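PDB 4X7R: TarM from Staphylococcus aureus subsp. aureus 21178, which is a glycosyltransferase of the GT-B fold, built from two Rossmann-like domains plus a large antiparallel sheet, with uridine-5'-diphosphate bound to it. Local coordinates for residues I248-H253 with K264-I269; N272-N277 with F294-I299; I302-K307 with E403-S408. The protein carries 1 engineered substitution. All coordinates share one frame; numbering follows the deposited sequence.

Contact 1: residues I248-H253 with K264-I269; sequences IHVNHH and KSEKYI. With 3YW ((2S)-2,3-dihydroxypropyl 2-acetamido-2-deoxy-alpha-D-glucopyranoside), chain F.
Val250 and Glu266 meet at about a right angle, methyl against carboxylate: Val250 CG2 lies 3.3 Å from Glu266 OE2. CG of Glu266 lies 4.0 Å from Ile248 CG2, and the bend beyond it (chi2 75°) turns the carboxylate to the side of Val250. That carboxylate also reaches the loop through a water, which donates to Glu266 OE2 at 2.8 Å and accepts from His249 N at 3.1 Å. About one turn further along the helix the side chains meet through methyl groups, Ile248 CD1 approaching Ile269 CG2 at 3.9 Å with the two side chains running past each other in opposite directions. The same loop touches 3YW: Val250 CG1 stands 3.3 Å from 3YW O7, and His249 ND1 shares a hydrogen bond of 2.7 Å with 3YW O6, which lies in the plane of the ring. Asp226 holds the other ring nitrogen of His249, fixing the rotation of the imidazole. Around this core, Met18, Ser21 and Arg25 of helix 17-31 pack on His249, Phe231 of helix 231-235 on Ile269, and strand 278-281 touches both isoleucines through Val279.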
loop_
_atom_site.group_PDB
_atom_site.type_symbol
_atom_site.label_atom_id
_atom_site.label_comp_id
_atom_site.label_asym_id
_atom_site.label_seq_id
_atom_site.Cartn_x
_atom_site.Cartn_y
_atom_site.Cartn_z
ATOM N N ILE A 248 12.171 -1.176 7.486
ATOM C CA ILE A 248 11.353 -0.154 8.150
ATOM C C ILE A 248 11.209 1.025 7.158
ATOM O O ILE A 248 12.196 1.578 6.679
ATOM C CB ILE A 248 11.885 0.185 9.557
ATOM C CG1 ILE A 248 11.514 -1.017 10.506
ATOM C CG2 ILE A 248 11.277 1.507 10.066
ATOM C CD1 ILE A 248 12.066 -1.047 11.814
ATOM N N HIS A 249 9.982 1.294 6.742
ATOM C CA HIS A 249 9.716 2.300 5.712
ATOM C C HIS A 249 9.349 3.674 6.291
ATOM O O HIS A 249 9.268 4.653 5.548
ATOM C CB HIS A 249 8.587 1.810 4.785
ATOM C CG HIS A 249 9.003 0.706 3.879
ATOM N ND1 HIS A 249 9.531 0.967 2.630
ATOM C CD2 HIS A 249 8.969 -0.632 4.071
ATOM C CE1 HIS A 249 9.788 -0.215 2.093
ATOM N NE2 HIS A 249 9.471 -1.205 2.929
ATOM N N VAL A 250 9.149 3.752 7.586
ATOM C CA VAL A 250 8.629 4.977 8.225
ATOM C C VAL A 250 9.496 5.461 9.391
ATOM O O VAL A 250 10.328 4.723 9.911
ATOM C CB VAL A 250 7.159 4.730 8.721
ATOM C CG1 VAL A 250 6.220 4.302 7.579
ATOM C CG2 VAL A 250 7.124 3.667 9.826
ATOM N N ASN A 251 9.204 6.660 9.867
ATOM C CA ASN A 251 9.783 7.154 11.094
ATOM C C ASN A 251 9.162 6.233 12.189
ATOM O O ASN A 251 7.935 6.060 12.238
ATOM C CB ASN A 251 9.413 8.637 11.305
ATOM C CG ASN A 251 10.060 9.265 12.515
ATOM O OD1 ASN A 251 10.257 8.611 13.540
ATOM N ND2 ASN A 251 10.391 10.555 12.440
ATOM N N HIS A 252 10.027 5.574 12.991
ATOM C CA HIS A 252 9.627 4.601 14.007
ATOM C C HIS A 252 8.941 5.237 15.236
ATOM O O HIS A 252 8.406 4.518 16.080
ATOM C CB HIS A 252 10.820 3.742 14.411
ATOM C CG HIS A 252 11.926 4.549 15.026
ATOM N ND1 HIS A 252 12.598 5.532 14.297
ATOM C CD2 HIS A 252 12.430 4.510 16.280
ATOM C CE1 HIS A 252 13.465 6.067 15.143
ATOM N NE2 HIS A 252 13.403 5.480 16.349
ATOM N N HIS A 253 8.949 6.563 15.351
ATOM C CA HIS A 253 8.243 7.189 16.464
ATOM C C HIS A 253 6.762 7.271 16.097
ATOM O O HIS A 253 6.413 7.349 14.901
ATOM C CB HIS A 253 8.742 8.615 16.741
ATOM C CG HIS A 253 10.176 8.704 17.128
ATOM N ND1 HIS A 253 11.182 8.823 16.163
ATOM C CD2 HIS A 253 10.733 8.801 18.358
ATOM C CE1 HIS A 253 12.319 8.940 16.835
ATOM N NE2 HIS A 253 12.102 8.936 18.160
ATOM N N LYS A 264 4.065 0.565 17.568
ATOM C CA LYS A 264 4.100 -0.828 18.029
ATOM C C LYS A 264 4.739 -1.831 17.080
ATOM O O LYS A 264 5.614 -2.570 17.519
ATOM C CB LYS A 264 2.746 -1.323 18.564
ATOM C CG LYS A 264 2.762 -1.433 20.097
ATOM C CD LYS A 264 2.090 -0.273 20.842
ATOM C CE LYS A 264 3.070 0.775 21.340
ATOM N NZ LYS A 264 2.365 2.017 21.748
ATOM N N SER A 265 4.331 -1.858 15.807
ATOM C CA SER A 265 4.868 -2.814 14.816
ATOM C C SER A 265 6.360 -2.640 14.618
ATOM O O SER A 265 7.109 -3.596 14.800
ATOM C CB SER A 265 4.159 -2.681 13.473
ATOM O OG SER A 265 2.760 -2.854 13.596
ATOM N N GLU A 266 6.797 -1.394 14.319
ATOM C CA GLU A 266 8.212 -1.040 14.117
ATOM C C GLU A 266 9.051 -1.312 15.349
ATOM O O GLU A 266 10.174 -1.783 15.204
ATOM C CB GLU A 266 8.375 0.410 13.621
ATOM C CG GLU A 266 7.939 0.594 12.169
ATOM C CD GLU A 266 6.445 0.621 11.874
ATOM O OE1 GLU A 266 5.640 0.591 12.828
ATOM O OE2 GLU A 266 6.073 0.702 10.683
ATOM N N LYS A 267 8.486 -1.121 16.554
ATOM C CA LYS A 267 9.213 -1.362 17.821
ATOM C C LYS A 267 9.568 -2.843 17.976
ATOM O O LYS A 267 10.679 -3.183 18.405
ATOM C CB LYS A 267 8.401 -0.863 19.018
ATOM C CG LYS A 267 9.075 -1.052 20.382
ATOM C CD LYS A 267 8.332 -0.282 21.467
ATOM C CE LYS A 267 8.696 -0.769 22.848
ATOM N NZ LYS A 267 7.907 -1.969 23.249
ATOM N N TYR A 268 8.615 -3.713 17.607
ATOM C CA TYR A 268 8.793 -5.163 17.634
ATOM C C TYR A 268 9.864 -5.630 16.625
ATOM O O TYR A 268 10.667 -6.504 16.939
ATOM C CB TYR A 268 7.440 -5.864 17.417
ATOM C CG TYR A 268 7.511 -7.362 17.595
ATOM C CD1 TYR A 268 7.644 -7.930 18.861
ATOM C CD2 TYR A 268 7.437 -8.216 16.500
ATOM C CE1 TYR A 268 7.714 -9.311 19.028
ATOM C CE2 TYR A 268 7.491 -9.597 16.655
ATOM C CZ TYR A 268 7.631 -10.142 17.920
ATOM O OH TYR A 268 7.703 -11.506 18.056
ATOM N N ILE A 269 9.891 -5.040 15.432
ATOM C CA ILE A 269 10.895 -5.347 14.418
ATOM C C ILE A 269 12.298 -4.975 14.953
ATOM O O ILE A 269 13.183 -5.836 15.009
ATOM C CB ILE A 269 10.563 -4.661 13.061
ATOM C CG1 ILE A 269 9.173 -5.135 12.523
ATOM C CG2 ILE A 269 11.670 -4.918 12.008
ATOM C CD1 ILE A 269 8.639 -4.320 11.381
HETATM O O3A 3YW F . 3.066 2.493 6.514
HETATM C C4A 3YW F . 4.952 3.327 3.385
HETATM C C5A 3YW F . 4.042 3.519 4.574
HETATM O O5 3YW F . 7.807 4.004 2.463
HETATM C C6A 3YW F . 3.997 2.298 5.460
HETATM C C5 3YW F . 8.381 4.787 1.408
HETATM C C6 3YW F . 9.207 3.840 0.571
HETATM C C4 3YW F . 9.166 5.940 2.030
HETATM O O6 3YW F . 10.224 3.206 1.332
HETATM C C3 3YW F . 8.179 6.867 2.731
HETATM O O4 3YW F . 9.848 6.672 1.017
HETATM O O3 3YW F . 8.843 7.961 3.364
HETATM O O7 3YW F . 6.796 7.297 6.199
HETATM C C7 3YW F . 6.005 7.491 5.282
HETATM C C8 3YW F . 4.826 8.406 5.429
HETATM N N2 3YW F . 6.146 6.909 4.090
HETATM C C2 3YW F . 7.304 6.107 3.728
HETATM C C1 3YW F . 6.879 4.691 3.297
HETATM O O1 3YW F . 5.543 4.539 2.911
HETATM O O2 3YW F . 2.729 3.825 4.105
HETATM O O HOH W 1 7.696 0.156 8.455
#

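Contact 2: residues N272-N277 with F294-I299; sequences NANKIN and FDVENI
Asn298 packs against the turn of Ala273 from its first side-chain carbon onward. Its CB sits 3.3 Å from Ala273 O, CG continues past the same carbonyl, and the side chain ends with ND2 donating to Ala273 O at 3.0 Å. This bond is moderately bent (148° at the hydrogen), and the donor stands clear of the carbonyl plane. Ile276 N, just after the 3-10 turn 273-275, reaches that oxygen from the opposite face, leaving Ala273 O held by two donors. The other end of the amide is held loosely: a water donates weakly to Asn298 OD1 and weakly to Asn277 O.

A second asparagine works in the reverse sense, from 272-277 toward 294-299. With CG of Asn274 set beside its own backbone N (chi1 -73°), OD1 is carried over to two successive backbone amides. It accepts from Glu297 N at 2.9 Å, in the plane of the carbonyl and on a lone pair, and from Asn298 N at 3.2 Å, close to the line of the C=O bond. The first of these bonds is nearly straight, at 170°, and the second is straighter still.

Beside the polar groups is a small apolar patch, in which Ala273 CB is 3.6 Å from Ile299 CD1 and 4.2 Å from Val296 CB. Val279 of strand 278-281 touches Ala273 and Ile299 as well. The chemistry is therefore one of asparagines binding main chain: each side uses a side-chain amide to engage backbone groups of the other, one as donor and one as acceptor, and this joins two loops that bring no regular strand pairing to each other.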
loop_
_atom_site.group_PDB
_atom_site.type_symbol
_atom_site.label_atom_id
_atom_site.label_comp_id
_atom_site.label_asym_id
_atom_site.label_seq_id
_atom_site.Cartn_x
_atom_site.Cartn_y
_atom_site.Cartn_z
ATOM N N ASN A 272 13.782 -7.018 17.832
ATOM C CA ASN A 272 14.135 -8.362 17.368
ATOM C C ASN A 272 15.207 -8.417 16.261
ATOM O O ASN A 272 15.458 -9.497 15.721
ATOM C CB ASN A 272 12.855 -9.104 16.960
ATOM C CG ASN A 272 12.098 -9.517 18.185
ATOM O OD1 ASN A 272 12.603 -10.258 19.023
ATOM N ND2 ASN A 272 10.962 -8.906 18.412
ATOM N N ALA A 273 15.859 -7.263 15.951
ATOM C CA ALA A 273 16.872 -7.144 14.882
ATOM C C ALA A 273 18.020 -8.123 15.026
ATOM O O ALA A 273 18.463 -8.705 14.032
ATOM C CB ALA A 273 17.403 -5.718 14.810
ATOM N N ASN A 274 18.485 -8.325 16.274
ATOM C CA ASN A 274 19.599 -9.226 16.565
ATOM C C ASN A 274 19.271 -10.699 16.373
ATOM O O ASN A 274 20.185 -11.509 16.314
ATOM C CB ASN A 274 20.170 -8.955 17.955
ATOM C CG ASN A 274 20.963 -7.679 18.044
ATOM O OD1 ASN A 274 21.095 -6.915 17.084
ATOM N ND2 ASN A 274 21.514 -7.419 19.208
ATOM N N LYS A 275 17.986 -11.040 16.246
ATOM C CA LYS A 275 17.531 -12.424 16.073
ATOM C C LYS A 275 17.321 -12.795 14.596
ATOM O O LYS A 275 17.010 -13.942 14.318
ATOM C CB LYS A 275 16.260 -12.684 16.902
ATOM C CG LYS A 275 16.481 -12.535 18.407
ATOM C CD LYS A 275 15.269 -12.983 19.204
ATOM C CE LYS A 275 15.433 -12.719 20.682
ATOM N NZ LYS A 275 15.305 -11.265 21.009
ATOM N N ILE A 276 17.500 -11.836 13.649
ATOM C CA ILE A 276 17.334 -12.065 12.203
ATOM C C ILE A 276 18.599 -11.600 11.465
ATOM O O ILE A 276 19.577 -11.210 12.118
ATOM C CB ILE A 276 16.001 -11.467 11.625
ATOM C CG1 ILE A 276 15.906 -9.932 11.815
ATOM C CG2 ILE A 276 14.756 -12.203 12.203
ATOM C CD1 ILE A 276 14.846 -9.231 10.996
ATOM N N ASN A 277 18.598 -11.621 10.123
ATOM C CA ASN A 277 19.805 -11.192 9.424
ATOM C C ASN A 277 20.010 -9.676 9.433
ATOM O O ASN A 277 21.146 -9.215 9.347
ATOM C CB ASN A 277 19.906 -11.808 8.032
ATOM C CG ASN A 277 19.880 -13.302 8.051
ATOM O OD1 ASN A 277 18.841 -13.912 8.286
ATOM N ND2 ASN A 277 21.026 -13.912 7.790
ATOM N N PHE A 294 17.771 1.929 21.301
ATOM C CA PHE A 294 17.532 0.482 21.490
ATOM C C PHE A 294 18.801 -0.353 21.728
ATOM O O PHE A 294 19.881 0.011 21.249
ATOM C CB PHE A 294 16.743 -0.079 20.285
ATOM C CG PHE A 294 15.348 0.490 20.123
ATOM C CD1 PHE A 294 15.128 1.647 19.370
ATOM C CD2 PHE A 294 14.249 -0.138 20.711
ATOM C CE1 PHE A 294 13.842 2.185 19.233
ATOM C CE2 PHE A 294 12.957 0.397 20.569
ATOM C CZ PHE A 294 12.761 1.553 19.832
ATOM N N ASP A 295 18.659 -1.491 22.445
ATOM C CA ASP A 295 19.767 -2.426 22.718
ATOM C C ASP A 295 19.868 -3.499 21.596
ATOM O O ASP A 295 19.633 -4.696 21.847
ATOM C CB ASP A 295 19.633 -3.091 24.116
ATOM C CG ASP A 295 20.831 -3.950 24.534
ATOM O OD1 ASP A 295 21.948 -3.709 24.019
ATOM O OD2 ASP A 295 20.646 -4.870 25.366
ATOM N N VAL A 296 20.186 -3.046 20.351
ATOM C CA VAL A 296 20.328 -3.880 19.146
ATOM C C VAL A 296 21.491 -3.383 18.287
ATOM O O VAL A 296 21.845 -2.216 18.377
ATOM C CB VAL A 296 19.021 -4.018 18.314
ATOM C CG1 VAL A 296 18.026 -4.948 18.987
ATOM C CG2 VAL A 296 18.393 -2.658 17.980
ATOM N N GLU A 297 22.084 -4.260 17.466
ATOM C CA GLU A 297 23.207 -3.887 16.601
ATOM C C GLU A 297 22.898 -4.006 15.100
ATOM O O GLU A 297 23.363 -3.164 14.319
ATOM C CB GLU A 297 24.449 -4.716 16.957
ATOM C CG GLU A 297 25.182 -4.210 18.194
ATOM C CD GLU A 297 26.202 -5.150 18.810
ATOM O OE1 GLU A 297 26.216 -6.348 18.441
ATOM O OE2 GLU A 297 26.961 -4.697 19.698
ATOM N N ASN A 298 22.098 -5.043 14.712
ATOM C CA ASN A 298 21.705 -5.410 13.343
ATOM C C ASN A 298 20.819 -4.411 12.587
ATOM O O ASN A 298 19.843 -4.831 11.959
ATOM C CB ASN A 298 21.013 -6.786 13.360
ATOM C CG ASN A 298 21.897 -7.970 13.112
ATOM O OD1 ASN A 298 23.121 -7.880 13.081
ATOM N ND2 ASN A 298 21.280 -9.126 12.950
ATOM N N ILE A 299 21.171 -3.127 12.603
ATOM C CA ILE A 299 20.468 -2.048 11.917
ATOM C C ILE A 299 21.361 -1.577 10.776
ATOM O O ILE A 299 22.514 -1.218 11.001
ATOM C CB ILE A 299 20.102 -0.881 12.896
ATOM C CG1 ILE A 299 19.490 -1.391 14.234
ATOM C CG2 ILE A 299 19.231 0.178 12.207
ATOM C CD1 ILE A 299 18.084 -2.224 14.163
HETATM O O HOH W 2 24.215 -9.975 10.774
#

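Contact 3: residues I302-K307 with E403-S408; sequences ISNFVK and EGQGLS. With 3YW ((2S)-2,3-dihydroxypropyl 2-acetamido-2-deoxy-alpha-D-glucopyranoside), chain F; UDP (uridine-5'-diphosphate), chain E.
Gln405 reaches Ser303 and Asn304 with both ends of its amide. An extended chain, with CG trans to the backbone N (chi1 -171°), carries the amide across the gap, where NE2 donates to Ser303 OG at 3.0 Å. Ser303 OG lies almost in the amide plane of the glutamine and the bond is nearly straight (172°). The serine hydroxyl in turn gives its proton to Asn304 O at 2.8 Å, so OG is donor and acceptor at once. On the other side of the amide, OE1 accepts from Asn304 N at 3.1 Å, in its carbonyl plane and on a lone pair, and receives a weak, bent bond from Asn304 ND2. The two side-chain amides pass in opposite directions with their planes 38° apart. Asn304 ND2 also makes a weak bond of 2.9 Å to 3YW O6, while CB meets the methyl CD2 of Leu407.

Beyond Gln405 the loop turns its polar atoms to the ligands. 3YW O3 donates to Glu403 OE1 at 2.7 Å and accepts from the backbone N of both Gly404 and Gln405; 3YW O4 accepts from Gly406 N. Lys331 forms a salt bridge with Glu403 OE2, which also bonds to Ser400, positioning the carboxylate. At the start of helix 407-414 Leu407 N bonds UDP O1A at 2.9 Å and Ser408 N bonds UDP O2A at 3.0 Å, so the phosphate probably also gains from the helix dipole. Glu403 lies eight residues before Glu411, another partner of UDP, a spacing that matches the E-X7-E motif of GT-B enzymes in this family, with a nucleotide phosphate seated at a helix N-terminus.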
loop_
_atom_site.group_PDB
_atom_site.type_symbol
_atom_site.label_atom_id
_atom_site.label_comp_id
_atom_site.label_asym_id
_atom_site.label_seq_id
_atom_site.Cartn_x
_atom_site.Cartn_y
_atom_site.Cartn_z
ATOM N N ILE A 302 20.012 1.326 4.119
ATOM C CA ILE A 302 20.009 1.069 2.679
ATOM C C ILE A 302 18.892 1.941 2.119
ATOM O O ILE A 302 17.742 1.705 2.433
ATOM C CB ILE A 302 19.865 -0.439 2.239
ATOM C CG1 ILE A 302 20.851 -1.374 2.942
ATOM C CG2 ILE A 302 19.986 -0.573 0.702
ATOM C CD1 ILE A 302 20.712 -2.864 2.548
ATOM N N SER A 303 19.218 2.922 1.301
ATOM C CA SER A 303 18.244 3.796 0.630
ATOM C C SER A 303 17.322 2.968 -0.266
ATOM O O SER A 303 17.731 1.917 -0.765
ATOM C CB SER A 303 18.978 4.770 -0.297
ATOM O OG SER A 303 18.089 5.491 -1.141
ATOM N N ASN A 304 16.123 3.502 -0.555
ATOM C CA ASN A 304 15.263 2.897 -1.572
ATOM C C ASN A 304 16.023 3.048 -2.882
ATOM O O ASN A 304 16.757 4.042 -3.062
ATOM C CB ASN A 304 13.979 3.709 -1.758
ATOM C CG ASN A 304 12.920 3.429 -0.747
ATOM O OD1 ASN A 304 12.591 2.275 -0.493
ATOM N ND2 ASN A 304 12.402 4.487 -0.124
ATOM N N PHE A 305 15.811 2.099 -3.822
ATOM C CA PHE A 305 16.385 2.227 -5.150
ATOM C C PHE A 305 15.680 3.412 -5.809
ATOM O O PHE A 305 14.509 3.677 -5.518
ATOM C CB PHE A 305 16.125 0.970 -5.979
ATOM C CG PHE A 305 17.086 -0.177 -5.770
ATOM C CD1 PHE A 305 18.372 -0.141 -6.313
ATOM C CD2 PHE A 305 16.698 -1.306 -5.050
ATOM C CE1 PHE A 305 19.241 -1.236 -6.174
ATOM C CE2 PHE A 305 17.568 -2.394 -4.905
ATOM C CZ PHE A 305 18.828 -2.357 -5.485
ATOM N N VAL A 306 16.377 4.111 -6.688
ATOM C CA VAL A 306 15.831 5.268 -7.383
ATOM C C VAL A 306 15.809 5.026 -8.898
ATOM O O VAL A 306 16.771 4.493 -9.465
ATOM C CB VAL A 306 16.537 6.599 -6.950
ATOM C CG1 VAL A 306 17.919 6.750 -7.561
ATOM C CG2 VAL A 306 15.703 7.788 -7.315
ATOM N N LYS A 307 14.681 5.352 -9.533
ATOM C CA LYS A 307 14.524 5.169 -10.972
ATOM C C LYS A 307 14.808 6.485 -11.654
ATOM O O LYS A 307 14.004 7.411 -11.569
ATOM C CB LYS A 307 13.120 4.639 -11.318
ATOM C CG LYS A 307 12.974 4.188 -12.775
ATOM C CD LYS A 307 11.507 3.920 -13.157
ATOM C CE LYS A 307 10.957 2.528 -12.880
ATOM N NZ LYS A 307 11.610 1.486 -13.723
ATOM N N GLU A 403 8.495 10.979 7.631
ATOM C CA GLU A 403 8.851 10.164 6.476
ATOM C C GLU A 403 9.941 9.175 6.878
ATOM O O GLU A 403 10.675 9.393 7.854
ATOM C CB GLU A 403 9.368 11.025 5.282
ATOM C CG GLU A 403 8.390 11.988 4.625
ATOM C CD GLU A 403 7.199 11.352 3.931
ATOM O OE1 GLU A 403 7.269 10.151 3.581
ATOM O OE2 GLU A 403 6.186 12.062 3.741
ATOM N N GLY A 404 10.064 8.138 6.075
ATOM C CA GLY A 404 11.159 7.189 6.125
ATOM C C GLY A 404 12.228 7.715 5.192
ATOM O O GLY A 404 13.424 7.660 5.495
ATOM N N GLN A 405 11.790 8.277 4.056
ATOM C CA GLN A 405 12.690 8.876 3.045
ATOM C C GLN A 405 11.973 9.920 2.180
ATOM O O GLN A 405 12.403 11.061 2.144
ATOM C CB GLN A 405 13.355 7.792 2.167
ATOM C CG GLN A 405 14.446 8.351 1.268
ATOM C CD GLN A 405 15.255 7.279 0.580
ATOM O OE1 GLN A 405 14.745 6.230 0.182
ATOM N NE2 GLN A 405 16.544 7.539 0.409
ATOM N N GLY A 406 10.945 9.496 1.428
ATOM C CA GLY A 406 10.169 10.418 0.594
ATOM C C GLY A 406 10.434 10.310 -0.887
ATOM O O GLY A 406 11.092 11.166 -1.476
ATOM N N LEU A 407 9.877 9.281 -1.504
ATOM C CA LEU A 407 10.058 9.046 -2.927
ATOM C C LEU A 407 9.481 10.134 -3.814
ATOM O O LEU A 407 10.077 10.400 -4.843
ATOM C CB LEU A 407 9.560 7.654 -3.351
ATOM C CG LEU A 407 10.313 6.433 -2.759
ATOM C CD1 LEU A 407 9.538 5.140 -3.050
ATOM C CD2 LEU A 407 11.734 6.328 -3.331
ATOM N N SER A 408 8.343 10.756 -3.444
ATOM C CA SER A 408 7.720 11.815 -4.268
ATOM C C SER A 408 8.638 13.020 -4.400
ATOM O O SER A 408 8.804 13.545 -5.504
ATOM C CB SER A 408 6.370 12.238 -3.697
ATOM O OG SER A 408 5.312 11.479 -4.253
HETATM O O3A 3YW F . 3.066 2.493 6.514
HETATM C C4A 3YW F . 4.952 3.327 3.385
HETATM C C5A 3YW F . 4.042 3.519 4.574
HETATM O O5 3YW F . 7.807 4.004 2.463
HETATM C C6A 3YW F . 3.997 2.298 5.460
HETATM C C5 3YW F . 8.381 4.787 1.408
HETATM C C6 3YW F . 9.207 3.840 0.571
HETATM C C4 3YW F . 9.166 5.940 2.030
HETATM O O6 3YW F . 10.224 3.206 1.332
HETATM C C3 3YW F . 8.179 6.867 2.731
HETATM O O4 3YW F . 9.848 6.672 1.017
HETATM O O3 3YW F . 8.843 7.961 3.364
HETATM O O7 3YW F . 6.796 7.297 6.199
HETATM C C7 3YW F . 6.005 7.491 5.282
HETATM C C8 3YW F . 4.826 8.406 5.429
HETATM N N2 3YW F . 6.146 6.909 4.090
HETATM C C2 3YW F . 7.304 6.107 3.728
HETATM C C1 3YW F . 6.879 4.691 3.297
HETATM O O1 3YW F . 5.543 4.539 2.911
HETATM O O2 3YW F . 2.729 3.825 4.105
HETATM N N1 UDP E . 1.839 8.025 -6.039
HETATM C C2 UDP E . 1.362 7.905 -7.331
HETATM N N3 UDP E . 0.211 8.609 -7.595
HETATM C C4 UDP E . -0.511 9.385 -6.714
HETATM C C5 UDP E . 0.016 9.424 -5.374
HETATM C C6 UDP E . 1.150 8.760 -5.083
HETATM O O2 UDP E . 1.913 7.226 -8.186
HETATM O O4 UDP E . -1.515 9.998 -7.121
HETATM C "C1'" UDP E . 3.178 7.442 -5.769
HETATM C "C2'" UDP E . 4.334 8.420 -5.959
HETATM O "O2'" UDP E . 4.747 8.462 -7.315
HETATM C "C3'" UDP E . 5.404 7.802 -5.057
HETATM C "C4'" UDP E . 4.587 7.190 -3.924
HETATM O "O4'" UDP E . 3.237 7.026 -4.422
HETATM O "O3'" UDP E . 6.282 6.858 -5.672
HETATM C "C5'" UDP E . 4.576 7.991 -2.648
HETATM O "O5'" UDP E . 5.873 7.811 -2.037
HETATM P PA UDP E . 6.393 8.558 -0.715
HETATM O O1A UDP E . 7.618 7.880 -0.235
HETATM O O2A UDP E . 6.675 10.028 -1.064
HETATM O O3A UDP E . 5.266 8.482 0.365
HETATM P PB UDP E . 4.409 7.267 0.968
HETATM O O1B UDP E . 5.274 6.038 1.073
HETATM O O2B UDP E . 3.204 6.968 0.070
HETATM O O3B UDP E . 3.945 7.643 2.361
#

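The contacts follow one another along the chain without overlapping. Contact 1 takes the loop after strand 243-247, and contact 2, centred 13 Å away, the loops that lead into strands 278-281 and 299-301, all of the seven-stranded parallel sheet; helix 264-271 takes part in contact 1 and leads into contact 2, and His252 packs on Phe294 between them. Contact 3, centred 16 Å from contact 1 and 22 Å from contact 2, begins just past strand 299-301 and joins that edge to helix 407-414 of the six-stranded sheet's domain. Contacts 1 and 3 approach 3YW from the two Rossmann-like halves, placing the ligand in the interdomain cleft, whereas contact 2 belongs to the body of one half.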